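Tail spike protein (Acinetobacter phage vB_AbaP_AS12, PDB 6EU4) forms a trimeric phage tailspike that probably recognises, and by analogy with related spikes degrades, the capsular polysaccharide of Acinetobacter baumannii. Local coordinates at residues Y359-A362 / N367-N370; F390-N393 / T398-A401; V443-N448 / Y460-K465. All blocks are in the same frame, centred on the assembly; numbering follows the deposited sequence.

Interaction 1: residues Y359-A362 / N367-N370; sequences YKPA and NNNN
Two flat amides, those of N368 and N370, meet the 359-362 segment, and carbon packs against each from one side of its plane. P361 CB approaches the N368 amide obliquely, nearest its oxygen, 3.5 Å from N368 OD1 and 3.9 Å from N368 ND2. The proline ring and this side chain slide past each other in opposite directions, which also carries P361 CG to 3.6 Å from the backbone oxygen N368 O. N368 can offer its amide this way because CG stands anti to the backbone N (chi1 -176°). Its OD1 is meanwhile hydrogen-bonded to Q335 NE2, a bond that should limit flipping of the group.

At the N370 amide, the K360 methylenes lie above the plane at its ND2 end. The extended lysine chain runs beside the asparagine in the same direction, and K360 CE comes within 3.7 Å of N370 ND2. With chi1 at 70°, N370 CG lies between its own backbone N and carbonyl carbon, while CB packs 3.5 Å from Y359 O. A water bridges Y359 and N370, donating to Y359 O at 3.0 Å and accepting from N370 ND2 at 3.1 Å. N370 OD1 takes the backbone N-H of F438, so both ends of the amide are occupied.

All this closes the loop between strands 351-355 and 371-376, two successive parts of the parallel beta-helix. The backbones run roughly antiparallel, with K360 CA and N370 CA 5.2 Å apart, but in loop conformation and without ladder bonds between them. The chemistry implies a loop base held by carbon packed against the amides, with a water linking Y359 O and N370 ND2, and the asparagine hydrogen bonds going mainly to residues outside the contact.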
ATOM      1  N   TYR A 359     -19.123  -4.856  24.137  1.00 11.44           N
ATOM      2  CA  TYR A 359     -18.378  -5.280  25.312  1.00 12.33           C
ATOM      3  C   TYR A 359     -17.737  -4.096  26.025  1.00 13.20           C
ATOM      4  O   TYR A 359     -17.277  -3.138  25.393  1.00 13.44           O
ATOM      5  CB  TYR A 359     -17.325  -6.310  24.922  1.00 13.59           C
ATOM      6  CG  TYR A 359     -17.953  -7.534  24.316  1.00 11.64           C
ATOM      7  CD1 TYR A 359     -18.596  -8.466  25.133  1.00 12.77           C
ATOM      8  CD2 TYR A 359     -17.934  -7.757  22.948  1.00 11.46           C
ATOM      9  CE1 TYR A 359     -19.174  -9.575  24.617  1.00 11.61           C
ATOM     10  CE2 TYR A 359     -18.529  -8.887  22.410  1.00 11.37           C
ATOM     11  CZ  TYR A 359     -19.156  -9.784  23.267  1.00 11.80           C
ATOM     12  OH  TYR A 359     -19.761 -10.927  22.805  1.00 13.22           O
ATOM     13  N   LYS A 360     -17.696  -4.190  27.350  1.00 13.81           N
ATOM     14  CA  LYS A 360     -17.186  -3.127  28.200  1.00 13.56           C
ATOM     15  C   LYS A 360     -16.307  -3.712  29.295  1.00 15.10           C
ATOM     16  O   LYS A 360     -16.586  -4.810  29.800  1.00 16.85           O
ATOM     17  CB  LYS A 360     -18.328  -2.330  28.852  1.00 14.22           C
ATOM     18  CG  LYS A 360     -19.228  -1.648  27.846  1.00 14.24           C
ATOM     19  CD  LYS A 360     -20.399  -0.923  28.485  1.00 16.08           C
ATOM     20  CE  LYS A 360     -21.215  -0.260  27.406  1.00 13.60           C
ATOM     21  NZ  LYS A 360     -22.417   0.439  27.976  1.00 14.68           N
ATOM     22  N   PRO A 361     -15.279  -2.978  29.717  1.00 13.64           N
ATOM     23  CA  PRO A 361     -14.476  -3.404  30.864  1.00 15.34           C
ATOM     24  C   PRO A 361     -15.225  -3.195  32.168  1.00 18.34           C
ATOM     25  O   PRO A 361     -16.111  -2.348  32.281  1.00 18.21           O
ATOM     26  CB  PRO A 361     -13.248  -2.485  30.785  1.00 14.52           C
ATOM     27  CG  PRO A 361     -13.806  -1.201  30.262  1.00 15.19           C
ATOM     28  CD  PRO A 361     -14.856  -1.650  29.224  1.00 14.39           C
ATOM     29  N   ALA A 362     -14.835  -3.974  33.178  1.00 20.45           N
ATOM     30  CA  ALA A 362     -15.427  -3.805  34.501  1.00 24.61           C
ATOM     31  C   ALA A 362     -15.119  -2.424  35.065  1.00 24.32           C
ATOM     32  O   ALA A 362     -15.987  -1.781  35.669  1.00 22.55           O
ATOM     33  CB  ALA A 362     -14.911  -4.889  35.455  1.00 24.93           C
ATOM     34  N   ASN A 367      -6.450   3.488  29.057  1.00 16.44           N
ATOM     35  CA  ASN A 367      -5.965   2.423  28.192  1.00 18.05           C
ATOM     36  C   ASN A 367      -6.811   1.161  28.290  1.00 19.14           C
ATOM     37  O   ASN A 367      -6.353   0.086  27.906  1.00 20.38           O
ATOM     38  CB  ASN A 367      -4.503   2.081  28.501  1.00 20.56           C
ATOM     39  CG  ASN A 367      -4.298   1.529  29.899  1.00 27.51           C
ATOM     40  OD1 ASN A 367      -5.181   1.597  30.751  1.00 25.53           O
ATOM     41  ND2 ASN A 367      -3.102   1.002  30.152  1.00 33.09           N
ATOM     42  N   ASN A 368      -8.032   1.270  28.799  1.00 16.98           N
ATOM     43  CA  ASN A 368      -8.910   0.112  28.951  1.00 16.16           C
ATOM     44  C   ASN A 368     -10.347   0.630  28.844  1.00 15.17           C
ATOM     45  O   ASN A 368     -10.960   0.996  29.849  1.00 15.21           O
ATOM     46  CB  ASN A 368      -8.658  -0.567  30.289  1.00 17.38           C
ATOM     47  CG  ASN A 368      -9.461  -1.830  30.464  1.00 19.52           C
ATOM     48  OD1 ASN A 368     -10.004  -2.384  29.509  1.00 16.92           O
ATOM     49  ND2 ASN A 368      -9.504  -2.324  31.691  1.00 22.31           N
ATOM     50  N   ASN A 369     -10.860   0.711  27.617  1.00 14.50           N
ATOM     51  CA  ASN A 369     -12.156   1.355  27.436  1.00 14.12           C
ATOM     52  C   ASN A 369     -12.895   0.785  26.232  1.00 12.94           C
ATOM     53  O   ASN A 369     -12.351   0.016  25.440  1.00 13.32           O
ATOM     54  CB  ASN A 369     -12.004   2.870  27.329  1.00 14.94           C
ATOM     55  CG  ASN A 369     -10.964   3.281  26.301  1.00 17.86           C
ATOM     56  OD1 ASN A 369     -11.157   3.105  25.106  1.00 16.84           O
ATOM     57  ND2 ASN A 369      -9.853   3.839  26.775  1.00 18.71           N
ATOM     58  N   ASN A 370     -14.180   1.137  26.135  1.00 11.20           N
ATOM     59  CA  ASN A 370     -15.056   0.485  25.156  1.00 10.54           C
ATOM     60  C   ASN A 370     -15.085   1.285  23.857  1.00 12.18           C
ATOM     61  O   ASN A 370     -16.068   1.925  23.501  1.00 12.83           O
ATOM     62  CB  ASN A 370     -16.453   0.260  25.721  1.00 10.38           C
ATOM     63  CG  ASN A 370     -17.282   1.552  25.928  1.00 13.63           C
ATOM     64  OD1 ASN A 370     -16.804   2.581  26.436  1.00 14.66           O
ATOM     65  ND2 ASN A 370     -18.564   1.463  25.570  1.00 13.40           N
TER
HETATM   66  O   HOH W   1     -19.317  -1.237  24.340  1.00 12.28           O

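Interaction 2: residues F390-N393 / T398-A401; sequences FAYN and TQGA
Y392 and Q399 face each other across a loop that leaves the parallel beta-helix after strand 387-390 and returns at strand 405-409. The tight part is a CH-pi contact. Q399 CB stands 3.6 Å from the centroid of the Y392 ring and only 3° off the ring normal, so it is almost exactly over the middle. Q399 CG continues toward the phenol end, reaching Y392 CZ at 3.5 Å. On the opposite face A391 CB also lies 3.6 Å above the plane and over its centre, so the ring is sandwiched between two aliphatic carbons, one from its own segment and one from across the loop.

The polar end of Q399 belongs to the looser side. Beyond CG, which still lies over the phenol end, the chain bends away, and the amide plane ends up tilted 42° from the ring plane instead of stacking on it. Q399 OE1 goes to N402 ND2, while the backbone N of Q399 bonds to D396 OD1, so these two polar atoms bond within the same loop. On this side Q399 and G400 touch a crystal neighbour.

Further in, the approach is backbone to backbone. N393 turns its side chain from the other segment, giving ND2 to P426 O and OD1 to S395 OG. Its carbonyl meets the first residue of a 3-10 segment: G400 CA lies 3.3 Å from N393 O, a CA-H...O contact with an angle of 132° at the hydrogen.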
ATOM      1  N   PHE A 390     -19.055  -2.696  12.213  1.00 11.03           N
ATOM      2  CA  PHE A 390     -19.405  -2.569  13.621  1.00 10.75           C
ATOM      3  C   PHE A 390     -20.929  -2.622  13.727  1.00 13.10           C
ATOM      4  O   PHE A 390     -21.622  -1.787  13.137  1.00 13.80           O
ATOM      5  CB  PHE A 390     -18.872  -1.251  14.181  1.00 10.83           C
ATOM      6  CG  PHE A 390     -17.373  -1.076  14.025  1.00 10.66           C
ATOM      7  CD1 PHE A 390     -16.496  -2.109  14.332  1.00 13.43           C
ATOM      8  CD2 PHE A 390     -16.857   0.120  13.582  1.00 12.82           C
ATOM      9  CE1 PHE A 390     -15.127  -1.945  14.178  1.00 11.64           C
ATOM     10  CE2 PHE A 390     -15.509   0.304  13.427  1.00 11.95           C
ATOM     11  CZ  PHE A 390     -14.631  -0.721  13.706  1.00 11.75           C
ATOM     12  N   ALA A 391     -21.456  -3.614  14.451  1.00 10.28           N
ATOM     13  CA  ALA A 391     -22.880  -3.923  14.340  1.00 11.53           C
ATOM     14  C   ALA A 391     -23.762  -2.869  14.986  1.00 11.50           C
ATOM     15  O   ALA A 391     -24.916  -2.703  14.561  1.00 12.17           O
ATOM     16  CB  ALA A 391     -23.178  -5.292  14.963  1.00 12.80           C
ATOM     17  N   TYR A 392     -23.278  -2.189  16.031  1.00 11.07           N
ATOM     18  CA  TYR A 392     -24.164  -1.476  16.946  1.00 10.33           C
ATOM     19  C   TYR A 392     -23.827   0.003  17.122  1.00 12.62           C
ATOM     20  O   TYR A 392     -22.675   0.385  17.358  1.00 12.12           O
ATOM     21  CB  TYR A 392     -24.153  -2.123  18.336  1.00 10.68           C
ATOM     22  CG  TYR A 392     -24.435  -3.610  18.312  1.00 10.96           C
ATOM     23  CD1 TYR A 392     -25.532  -4.130  17.636  1.00 11.99           C
ATOM     24  CD2 TYR A 392     -23.565  -4.493  18.915  1.00 11.96           C
ATOM     25  CE1 TYR A 392     -25.763  -5.476  17.603  1.00 13.52           C
ATOM     26  CE2 TYR A 392     -23.781  -5.834  18.877  1.00 13.18           C
ATOM     27  CZ  TYR A 392     -24.869  -6.327  18.219  1.00 13.35           C
ATOM     28  OH  TYR A 392     -25.073  -7.682  18.210  1.00 14.72           O
ATOM     29  N   ASN A 393     -24.876   0.817  17.108  1.00 12.01           N
ATOM     30  CA  ASN A 393     -24.850   2.147  17.697  1.00 11.32           C
ATOM     31  C   ASN A 393     -25.987   2.215  18.711  1.00 11.41           C
ATOM     32  O   ASN A 393     -26.635   1.198  19.006  1.00 11.33           O
ATOM     33  CB  ASN A 393     -24.893   3.248  16.622  1.00 12.62           C
ATOM     34  CG  ASN A 393     -26.216   3.330  15.893  1.00 14.12           C
ATOM     35  OD1 ASN A 393     -27.250   2.834  16.368  1.00 14.83           O
ATOM     36  ND2 ASN A 393     -26.202   4.006  14.738  1.00 14.80           N
ATOM     37  N   THR A 398     -31.529  -4.393  19.835  1.00 13.97           N
ATOM     38  CA  THR A 398     -31.232  -5.478  20.765  1.00 13.50           C
ATOM     39  C   THR A 398     -30.027  -5.222  21.650  1.00 12.97           C
ATOM     40  O   THR A 398     -29.968  -5.771  22.756  1.00 14.37           O
ATOM     41  CB  THR A 398     -31.036  -6.815  20.033  1.00 16.17           C
ATOM     42  OG1 THR A 398     -29.858  -6.778  19.224  1.00 17.24           O
ATOM     43  CG2 THR A 398     -32.255  -7.124  19.172  1.00 19.81           C
ATOM     44  N   GLN A 399     -29.080  -4.395  21.204  1.00 12.15           N
ATOM     45  CA  GLN A 399     -27.827  -4.189  21.917  1.00 12.33           C
ATOM     46  C   GLN A 399     -27.445  -2.716  22.035  1.00 12.99           C
ATOM     47  O   GLN A 399     -26.329  -2.417  22.467  1.00 13.35           O
ATOM     48  CB  GLN A 399     -26.689  -4.931  21.224  1.00 12.98           C
ATOM     49  CG  GLN A 399     -26.862  -6.431  21.148  1.00 12.71           C
ATOM     50  CD  GLN A 399     -26.635  -7.145  22.458  1.00 14.30           C
ATOM     51  OE1 GLN A 399     -26.214  -6.555  23.439  1.00 14.64           O
ATOM     52  NE2 GLN A 399     -26.913  -8.451  22.468  1.00 17.04           N
ATOM     53  N   GLY A 400     -28.336  -1.788  21.700  1.00 13.13           N
ATOM     54  CA  GLY A 400     -27.925  -0.386  21.633  1.00 12.13           C
ATOM     55  C   GLY A 400     -27.393   0.152  22.950  1.00 14.60           C
ATOM     56  O   GLY A 400     -26.464   0.974  22.964  1.00 13.34           O
ATOM     57  N   ALA A 401     -27.968  -0.298  24.072  1.00 13.89           N
ATOM     58  CA  ALA A 401     -27.524   0.137  25.395  1.00 15.07           C
ATOM     59  C   ALA A 401     -26.127  -0.346  25.743  1.00 14.53           C
ATOM     60  O   ALA A 401     -25.586   0.093  26.768  1.00 15.35           O
ATOM     61  CB  ALA A 401     -28.485  -0.349  26.478  1.00 17.56           C
TER

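Interaction 3: residues V443-N448 / Y460-K465; sequences VYYTTN and YQDGAK
The end of the parallel beta-helix meets a beta-hairpin here: Y445, on strand 443-445, reaches across to D462 at the close of the hairpin formed by strands 450-455 and 458-462. One hydrogen bond makes the contact. Y445 OH donates to D462 OD2 at 2.7 Å, and D462 OD2 accepts with its anti lone pair, the one pointing away from OD1. OD2 lies at the edge of the tyrosine ring and in its plane, where it also comes 3.4 Å from Y445 CE2. The two side chains cross at about a right angle and the carboxylate plane is turned 84° from the ring, so the carboxylate meets the hydroxyl at the ring edge, on the CE2 side.

Y445 CG sits between the backbone N and the carbonyl carbon (chi1 59°), sending the ring out from its strand toward the hairpin. The ring is buried and packs on V409, I430, I432 and V451, which leaves the hydroxyl as the part that seeks a polar partner. D462 holds CG anti to its backbone N, which turns the carboxylate toward the tyrosine, and its CB approaches Y445 OH to 3.4 Å.

This is also a subunit boundary. Y460 and Q461 pair in a parallel ladder with a strand of the second subunit, whose D472 brings OD2 close to D462 OD1. Two acids so near each other may raise the proton affinity of one of them, and the tyrosine's hydroxyl would offset part of the negative charge on D462. The remaining oxygen bends back to its own chain: G463 N donates weakly to D462 OD1 at 2.9 Å, with an angle of 124°.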
ATOM      1  N   VAL A 443     -16.628   9.479  18.145  1.00 16.84           N
ATOM      2  CA  VAL A 443     -15.197   9.732  18.221  1.00 16.41           C
ATOM      3  C   VAL A 443     -14.954  10.685  19.378  1.00 16.20           C
ATOM      4  O   VAL A 443     -15.397  11.833  19.342  1.00 15.72           O
ATOM      5  CB  VAL A 443     -14.665  10.328  16.913  1.00 15.72           C
ATOM      6  CG1 VAL A 443     -13.176  10.630  17.065  1.00 15.41           C
ATOM      7  CG2 VAL A 443     -14.908   9.368  15.767  1.00 16.04           C
ATOM      8  N   TYR A 444     -14.256  10.212  20.396  1.00 16.64           N
ATOM      9  CA  TYR A 444     -14.028  10.975  21.617  1.00 16.65           C
ATOM     10  C   TYR A 444     -12.535  11.202  21.780  1.00 16.43           C
ATOM     11  O   TYR A 444     -11.758  10.251  21.695  1.00 16.81           O
ATOM     12  CB  TYR A 444     -14.584  10.215  22.815  1.00 17.57           C
ATOM     13  CG  TYR A 444     -16.059   9.963  22.620  1.00 17.91           C
ATOM     14  CD1 TYR A 444     -16.967  11.015  22.726  1.00 20.35           C
ATOM     15  CD2 TYR A 444     -16.536   8.717  22.263  1.00 18.54           C
ATOM     16  CE1 TYR A 444     -18.334  10.814  22.522  1.00 18.14           C
ATOM     17  CE2 TYR A 444     -17.888   8.504  22.056  1.00 18.95           C
ATOM     18  CZ  TYR A 444     -18.777   9.560  22.174  1.00 18.72           C
ATOM     19  OH  TYR A 444     -20.123   9.331  21.958  1.00 19.36           O
ATOM     20  N   TYR A 445     -12.147  12.440  22.071  1.00 15.95           N
ATOM     21  CA  TYR A 445     -10.723  12.750  22.140  1.00 16.29           C
ATOM     22  C   TYR A 445     -10.462  13.751  23.249  1.00 17.89           C
ATOM     23  O   TYR A 445     -11.353  14.495  23.659  1.00 17.34           O
ATOM     24  CB  TYR A 445     -10.202  13.257  20.801  1.00 15.12           C
ATOM     25  CG  TYR A 445     -10.865  14.516  20.260  1.00 14.70           C
ATOM     26  CD1 TYR A 445     -12.075  14.447  19.574  1.00 15.66           C
ATOM     27  CD2 TYR A 445     -10.263  15.753  20.395  1.00 14.00           C
ATOM     28  CE1 TYR A 445     -12.676  15.571  19.079  1.00 13.86           C
ATOM     29  CE2 TYR A 445     -10.860  16.902  19.891  1.00 13.63           C
ATOM     30  CZ  TYR A 445     -12.070  16.799  19.227  1.00 14.81           C
ATOM     31  OH  TYR A 445     -12.659  17.935  18.742  1.00 17.10           O
ATOM     32  N   THR A 446      -9.238  13.730  23.766  1.00 16.97           N
ATOM     33  CA  THR A 446      -8.874  14.647  24.839  1.00 16.64           C
ATOM     34  C   THR A 446      -8.318  15.956  24.292  1.00 16.69           C
ATOM     35  O   THR A 446      -8.040  16.107  23.104  1.00 17.35           O
ATOM     36  CB  THR A 446      -7.849  13.999  25.770  1.00 18.90           C
ATOM     37  OG1 THR A 446      -6.636  13.786  25.038  1.00 19.43           O
ATOM     38  CG2 THR A 446      -8.354  12.654  26.307  1.00 19.53           C
ATOM     39  N   THR A 447      -8.129  16.922  25.204  1.00 17.33           N
ATOM     40  CA  THR A 447      -7.584  18.206  24.790  1.00 20.55           C
ATOM     41  C   THR A 447      -6.134  18.107  24.322  1.00 21.87           C
ATOM     42  O   THR A 447      -5.640  19.046  23.700  1.00 27.54           O
ATOM     43  CB  THR A 447      -7.689  19.240  25.929  1.00 23.68           C
ATOM     44  OG1 THR A 447      -7.119  18.705  27.113  1.00 24.13           O
ATOM     45  CG2 THR A 447      -9.122  19.577  26.206  1.00 27.05           C
ATOM     46  N   ASN A 448      -5.471  17.002  24.659  0.50 17.52           N
ATOM     47  CA  ASN A 448      -4.133  16.662  24.206  0.50 19.20           C
ATOM     48  C   ASN A 448      -4.250  15.503  23.229  0.50 19.94           C
ATOM     49  O   ASN A 448      -3.779  14.394  23.499  0.50 21.79           O
ATOM     50  CB  ASN A 448      -3.237  16.302  25.386  0.50 22.68           C
ATOM     51  CG  ASN A 448      -1.814  15.990  24.966  0.50 24.33           C
ATOM     52  OD1 ASN A 448      -1.328  16.499  23.962  0.50 23.64           O
ATOM     53  ND2 ASN A 448      -1.143  15.149  25.741  0.50 27.63           N
ATOM     54  N   TYR A 460     -14.216  16.883  10.589  1.00 14.34           N
ATOM     55  CA  TYR A 460     -13.847  17.536  11.837  1.00 13.72           C
ATOM     56  C   TYR A 460     -12.343  17.445  12.013  1.00 16.24           C
ATOM     57  O   TYR A 460     -11.781  16.345  12.025  1.00 17.86           O
ATOM     58  CB  TYR A 460     -14.568  16.884  13.016  1.00 15.22           C
ATOM     59  CG  TYR A 460     -16.058  17.072  12.944  1.00 17.04           C
ATOM     60  CD1 TYR A 460     -16.872  16.163  12.253  1.00 18.20           C
ATOM     61  CD2 TYR A 460     -16.657  18.180  13.537  1.00 19.35           C
ATOM     62  CE1 TYR A 460     -18.236  16.350  12.178  1.00 18.15           C
ATOM     63  CE2 TYR A 460     -18.022  18.371  13.468  1.00 18.47           C
ATOM     64  CZ  TYR A 460     -18.801  17.459  12.779  1.00 19.80           C
ATOM     65  OH  TYR A 460     -20.145  17.677  12.720  1.00 19.81           O
ATOM     66  N   GLN A 461     -11.698  18.598  12.156  1.00 14.09           N
ATOM     67  CA  GLN A 461     -10.276  18.684  12.442  1.00 14.89           C
ATOM     68  C   GLN A 461     -10.074  19.459  13.742  1.00 15.16           C
ATOM     69  O   GLN A 461     -10.608  20.568  13.904  1.00 15.05           O
ATOM     70  CB  GLN A 461      -9.524  19.375  11.295  1.00 15.88           C
ATOM     71  CG  GLN A 461      -9.609  18.655   9.960  1.00 18.41           C
ATOM     72  CD  GLN A 461      -8.902  19.404   8.846  1.00 21.23           C
ATOM     73  OE1 GLN A 461      -9.145  20.586   8.633  1.00 23.28           O
ATOM     74  NE2 GLN A 461      -8.018  18.723   8.141  1.00 21.65           N
ATOM     75  N   ASP A 462      -9.298  18.887  14.659  1.00 15.15           N
ATOM     76  CA  ASP A 462      -9.026  19.553  15.928  1.00 14.09           C
ATOM     77  C   ASP A 462      -7.694  19.059  16.476  1.00 14.09           C
ATOM     78  O   ASP A 462      -7.250  17.954  16.174  1.00 14.75           O
ATOM     79  CB  ASP A 462     -10.163  19.274  16.913  1.00 14.86           C
ATOM     80  CG  ASP A 462     -10.262  20.299  18.036  1.00 17.12           C
ATOM     81  OD1 ASP A 462      -9.467  21.257  18.078  1.00 15.81           O
ATOM     82  OD2 ASP A 462     -11.168  20.137  18.884  1.00 18.14           O
ATOM     83  N   GLY A 463      -7.063  19.879  17.305  1.00 14.47           N
ATOM     84  CA  GLY A 463      -5.867  19.461  18.006  1.00 15.83           C
ATOM     85  C   GLY A 463      -4.624  20.141  17.451  1.00 17.39           C
ATOM     86  O   GLY A 463      -4.651  20.838  16.436  1.00 16.54           O
ATOM     87  N   ALA A 464      -3.510  19.907  18.150  1.00 18.57           N
ATOM     88  CA  ALA A 464      -2.275  20.623  17.827  1.00 19.83           C
ATOM     89  C   ALA A 464      -1.734  20.288  16.436  1.00 19.19           C
ATOM     90  O   ALA A 464      -0.987  21.095  15.866  1.00 20.44           O
ATOM     91  CB  ALA A 464      -1.204  20.327  18.870  1.00 24.30           C
ATOM     92  N   LYS A 465      -2.057  19.125  15.891  1.00 16.40           N
ATOM     93  CA  LYS A 465      -1.589  18.790  14.551  1.00 16.31           C
ATOM     94  C   LYS A 465      -2.381  19.508  13.469  1.00 17.71           C
ATOM     95  O   LYS A 465      -1.985  19.471  12.297  1.00 17.58           O
ATOM     96  CB  LYS A 465      -1.653  17.284  14.350  1.00 19.99           C
ATOM     97  CG  LYS A 465      -0.664  16.540  15.266  1.00 24.79           C
ATOM     98  CD  LYS A 465      -0.480  15.119  14.885  1.00 29.96           C
ATOM     99  CE  LYS A 465       0.496  14.440  15.859  1.00 34.28           C
ATOM    100  NZ  LYS A 465       1.854  15.067  15.830  1.00 35.30           N
TER

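The three contacts follow one another along the chain and lie toward the C-terminal part of the beta-helix. Interactions 1 and 2, with centres about 16 Å apart, close loops of successive turns and touch where K360 NZ packs against A401 O, 3.4 Å away. Interaction 3 stands apart, its centre about 21 Å from that of interaction 1 and about 25 Å from that of interaction 2. F438 still relates it to interaction 1, giving its N-H to N370 and stacking its ring on Y444. Interaction 3 alone lies at a subunit interface. No ligand lies at any of them, and the zinc belongs to the distant N-terminal region.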